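Side-chain contacts in SH3 domain-containing protein (Dictyostelium discoideum, PDB 4NQI), which remodels membranes through its inverse BAR (I-BAR) domain, the part described here, in osmoregulation, phagocytosis and cytokinesis, and probably binds phosphatidylinositol lipids: residues H188-F191 with L192-N196; N196-L199 with E200-E204. All coordinates share one frame; numbering follows the deposited sequence.

Contact 1 (H188-F191 with L192-N196); sequences HATF and LSQFN
In the long helix 152-224 of the I-BAR domain, one turn sets Thr190 beside Gln194, while the neighbours Phe191 and Leu192 touch at their side chains. Methyl CG2 of Thr190 lies 3.5 Å from NE2 of Gln194, the two side chains running alongside each other and pointing the same way. CG of Gln194 stands beside its own backbone N (chi1 -72°) and the chain is extended beyond it, which carries the amide past the carbonyl of Thr190, with CG 3.3 Å from Thr190 O. The amide oxygen finds its bond on another helix of the bundle, at Asn107 ND2, while Thr190 OG1 turns back to the carbonyl of Arg186. Were Gln194 cut back to alanine, Asn107 would probably lose this acceptor and the Thr190 methyl its neighbour.

The Thr190-Gln194 spacing is the i to i+4 repeat of an alpha-helix, and four backbone bonds of that register cross here. Leu192 N donates to His188 O at 3.0 Å, nearly straight at 165°, and Ser193 N to Ala189 O at 2.8 Å; Gln194 N and Phe195 N bond likewise to Thr190 O and Phe191 O. On the buried side, CD2 of Leu192 touches CD2 of the Phe191 ring at 4.1 Å. That ring, its CG opposite the backbone N (chi1 173°), is sent out from the helix among Phe35, which it meets edge-to-face, and Phe103; Phe195 meets Phe103 in the same T-shaped manner. His188 packs edge-to-face with Phe78 of the second subunit, while Leu192 lies on His220 of that subunit.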
# COMPACT_ATOMS: atom_id res chain seq x y z
N HIS B 188 6.40 15.17 21.35
CA HIS B 188 5.81 13.89 20.95
C HIS B 188 4.48 14.08 20.22
O HIS B 188 4.19 13.38 19.25
CB HIS B 188 5.62 13.00 22.17
CG HIS B 188 6.90 12.51 22.78
ND1 HIS B 188 6.98 12.08 24.08
CD2 HIS B 188 8.14 12.39 22.26
CE1 HIS B 188 8.23 11.71 24.34
NE2 HIS B 188 8.95 11.89 23.25
N ALA B 189 3.67 15.03 20.68
CA ALA B 189 2.38 15.32 20.05
C ALA B 189 2.55 15.85 18.63
O ALA B 189 1.79 15.49 17.73
CB ALA B 189 1.59 16.31 20.90
N THR B 190 3.55 16.71 18.43
CA THR B 190 3.87 17.23 17.10
C THR B 190 4.33 16.10 16.18
O THR B 190 4.00 16.08 14.99
CB THR B 190 4.97 18.31 17.18
OG1 THR B 190 4.46 19.47 17.85
CG2 THR B 190 5.43 18.71 15.79
N PHE B 191 5.09 15.16 16.74
CA PHE B 191 5.56 13.99 16.00
C PHE B 191 4.38 13.17 15.47
O PHE B 191 4.32 12.85 14.28
CB PHE B 191 6.45 13.11 16.89
CG PHE B 191 6.84 11.80 16.26
CD1 PHE B 191 7.89 11.73 15.36
CD2 PHE B 191 6.16 10.63 16.59
CE1 PHE B 191 8.26 10.52 14.79
CE2 PHE B 191 6.53 9.42 16.02
CZ PHE B 191 7.57 9.36 15.12
N LEU B 192 3.44 12.85 16.36
CA LEU B 192 2.26 12.09 15.98
C LEU B 192 1.35 12.89 15.04
O LEU B 192 0.82 12.35 14.07
CB LEU B 192 1.48 11.66 17.23
CG LEU B 192 2.13 10.60 18.11
CD1 LEU B 192 1.31 10.34 19.37
CD2 LEU B 192 2.33 9.31 17.33
N SER B 193 1.19 14.18 15.33
CA SER B 193 0.35 15.06 14.52
C SER B 193 0.83 15.13 13.07
O SER B 193 0.02 15.21 12.14
CB SER B 193 0.32 16.47 15.12
OG SER B 193 -0.56 17.32 14.41
N GLN B 194 2.14 15.08 12.89
CA GLN B 194 2.72 15.10 11.55
C GLN B 194 2.61 13.73 10.89
O GLN B 194 2.29 13.64 9.70
CB GLN B 194 4.18 15.56 11.60
CG GLN B 194 4.34 17.06 11.90
CD GLN B 194 5.76 17.46 12.24
OE1 GLN B 194 6.63 16.60 12.44
NE2 GLN B 194 6.01 18.76 12.31
N PHE B 195 2.85 12.66 11.65
CA PHE B 195 2.73 11.31 11.12
C PHE B 195 1.29 11.00 10.70
O PHE B 195 1.06 10.24 9.76
CB PHE B 195 3.22 10.27 12.14
CG PHE B 195 3.69 8.98 11.52
CD1 PHE B 195 4.98 8.86 11.01
CD2 PHE B 195 2.84 7.88 11.44
CE1 PHE B 195 5.41 7.68 10.43
CE2 PHE B 195 3.27 6.70 10.87
CZ PHE B 195 4.55 6.60 10.36
N ASN B 196 0.33 11.62 11.40
CA ASN B 196 -1.09 11.44 11.09
C ASN B 196 -1.47 11.80 9.65
O ASN B 196 -2.43 11.24 9.11
CB ASN B 196 -1.95 12.26 12.06
CG ASN B 196 -2.05 11.63 13.44
OD1 ASN B 196 -1.67 10.48 13.64
ND2 ASN B 196 -2.57 12.40 14.39

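Contact 2 (N196-L199 with E200-E204)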
# COMPACT_ATOMS: atom_id res chain seq x y z
N ASN B 196 0.33 11.62 11.40
CA ASN B 196 -1.09 11.44 11.09
C ASN B 196 -1.47 11.80 9.65
O ASN B 196 -2.43 11.24 9.11
CB ASN B 196 -1.95 12.26 12.06
CG ASN B 196 -2.05 11.63 13.44
OD1 ASN B 196 -1.67 10.48 13.64
ND2 ASN B 196 -2.57 12.40 14.39
N GLN B 197 -0.74 12.73 9.05
CA GLN B 197 -1.02 13.14 7.67
C GLN B 197 -0.83 11.97 6.71
O GLN B 197 -1.59 11.81 5.75
CB GLN B 197 -0.11 14.30 7.27
CG GLN B 197 -0.16 15.48 8.23
CD GLN B 197 -1.56 16.04 8.40
OE1 GLN B 197 -2.28 16.24 7.43
NE2 GLN B 197 -1.94 16.29 9.65
N PHE B 198 0.19 11.15 6.98
CA PHE B 198 0.46 9.96 6.17
C PHE B 198 -0.60 8.89 6.42
O PHE B 198 -1.07 8.25 5.47
CB PHE B 198 1.86 9.42 6.49
CG PHE B 198 2.09 8.01 6.03
CD1 PHE B 198 2.10 7.70 4.68
CD2 PHE B 198 2.31 7.00 6.96
CE1 PHE B 198 2.32 6.39 4.26
CE2 PHE B 198 2.53 5.70 6.54
CZ PHE B 198 2.53 5.39 5.19
N LEU B 199 -0.97 8.70 7.68
CA LEU B 199 -1.97 7.71 8.06
C LEU B 199 -3.33 7.98 7.41
O LEU B 199 -3.95 7.06 6.86
CB LEU B 199 -2.12 7.66 9.59
CG LEU B 199 -0.86 7.21 10.34
CD1 LEU B 199 -1.06 7.26 11.85
CD2 LEU B 199 -0.47 5.81 9.90
N GLU B 200 -3.78 9.23 7.48
CA GLU B 200 -5.04 9.63 6.86
C GLU B 200 -5.06 9.33 5.36
O GLU B 200 -6.06 8.88 4.81
CB GLU B 200 -5.30 11.12 7.10
CG GLU B 200 -5.66 11.46 8.54
CD GLU B 200 -5.64 12.96 8.81
OE1 GLU B 200 -5.21 13.72 7.91
OE2 GLU B 200 -6.05 13.37 9.91
N LYS B 201 -3.94 9.60 4.69
CA LYS B 201 -3.82 9.37 3.25
C LYS B 201 -3.75 7.88 2.92
O LYS B 201 -4.23 7.46 1.87
CB LYS B 201 -2.61 10.11 2.68
CG LYS B 201 -2.93 11.51 2.15
CD LYS B 201 -3.66 11.43 0.82
CE LYS B 201 -3.88 12.81 0.21
NZ LYS B 201 -4.07 12.73 -1.27
N GLU B 202 -3.15 7.10 3.82
CA GLU B 202 -3.13 5.65 3.65
C GLU B 202 -4.54 5.08 3.72
O GLU B 202 -4.92 4.22 2.91
CB GLU B 202 -2.26 4.98 4.71
CG GLU B 202 -0.77 4.92 4.38
CD GLU B 202 -0.44 3.88 3.32
OE1 GLU B 202 -1.36 3.35 2.67
OE2 GLU B 202 0.77 3.59 3.14
N ILE B 203 -5.31 5.55 4.70
CA ILE B 203 -6.71 5.16 4.86
C ILE B 203 -7.52 5.51 3.61
O ILE B 203 -8.35 4.72 3.15
CB ILE B 203 -7.31 5.84 6.12
CG1 ILE B 203 -6.69 5.23 7.38
CG2 ILE B 203 -8.82 5.70 6.16
CD1 ILE B 203 -7.14 5.89 8.68
N GLU B 204 -7.26 6.70 3.06
CA GLU B 204 -7.92 7.15 1.84
C GLU B 204 -7.61 6.24 0.66
O GLU B 204 -8.52 5.80 -0.05
CB GLU B 204 -7.49 8.59 1.53
CG GLU B 204 -8.10 9.18 0.27
CD GLU B 204 -7.70 10.63 0.07
OE1 GLU B 204 -7.55 11.36 1.08
OE2 GLU B 204 -7.53 11.05 -1.09
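Glu202 lays its aliphatic stem over the ring of Phe198 one helical turn back, and this CH-pi contact is the tight part of the turn. CG of Glu202 sits 3.8 Å from the centroid of the Phe198 ring, 29° off the ring normal, and is 3.4 Å from both CE1 and CZ. A bend at chi2 (-74°) keeps CG over the face and carries the carboxylate outward past the rim, OE2 3.2 Å from Phe198 CZ and the carboxylate plane steeply inclined to the ring. Tyr45 borders both residues, Val95 and Leu99 pack on the phenylalanine, and Phe213 of the second subunit packs on Glu202 and Leu199.

The backbone beneath keeps the alpha-helical i to i+4 pattern: Glu200 N donates to Asn196 O at 2.9 Å and almost straight (171°), and Glu202 N to Phe198 O at 2.9 Å. Lys201 N to Gln197 O is stretched to 3.4 Å and weak.

The outer side is looser. Glu200, extended and exposed, runs alongside Gln197, their OE1 atoms 3.9 Å apart and their planar groups steeply turned, a proximity rather than a bond. Lys201 NZ makes a long salt bridge to Glu204 OE2. Within one turn, then, a partly exposed glutamate packs through its CG methylene on the buried Phe198, whereas the outer charges are held loosely; the methylene serves the apolar side while the charged end of Glu202, carried past the ring's rim, can probably remain ionised.

Contacts 1 and 2 are successive pieces of one helix, 152-224, with centres about 12 Å apart. Contact 2 begins at Asn196, the residue on which contact 1 ends, and no other touch joins them. Both lie within the IRSp53/MIM homology (I-BAR) domain and near the middle of the elongated chain, their centres about 5 and 9 Å from its centre. Each faces helices 15-64 and 72-140 of its own chain and also reaches the second subunit; the shared Asn196 hydrogen-bonds through OD1 to His220 of that subunit. Successive turns of a single helix thus serve both the helical bundle and the dimer interface of the I-BAR domain.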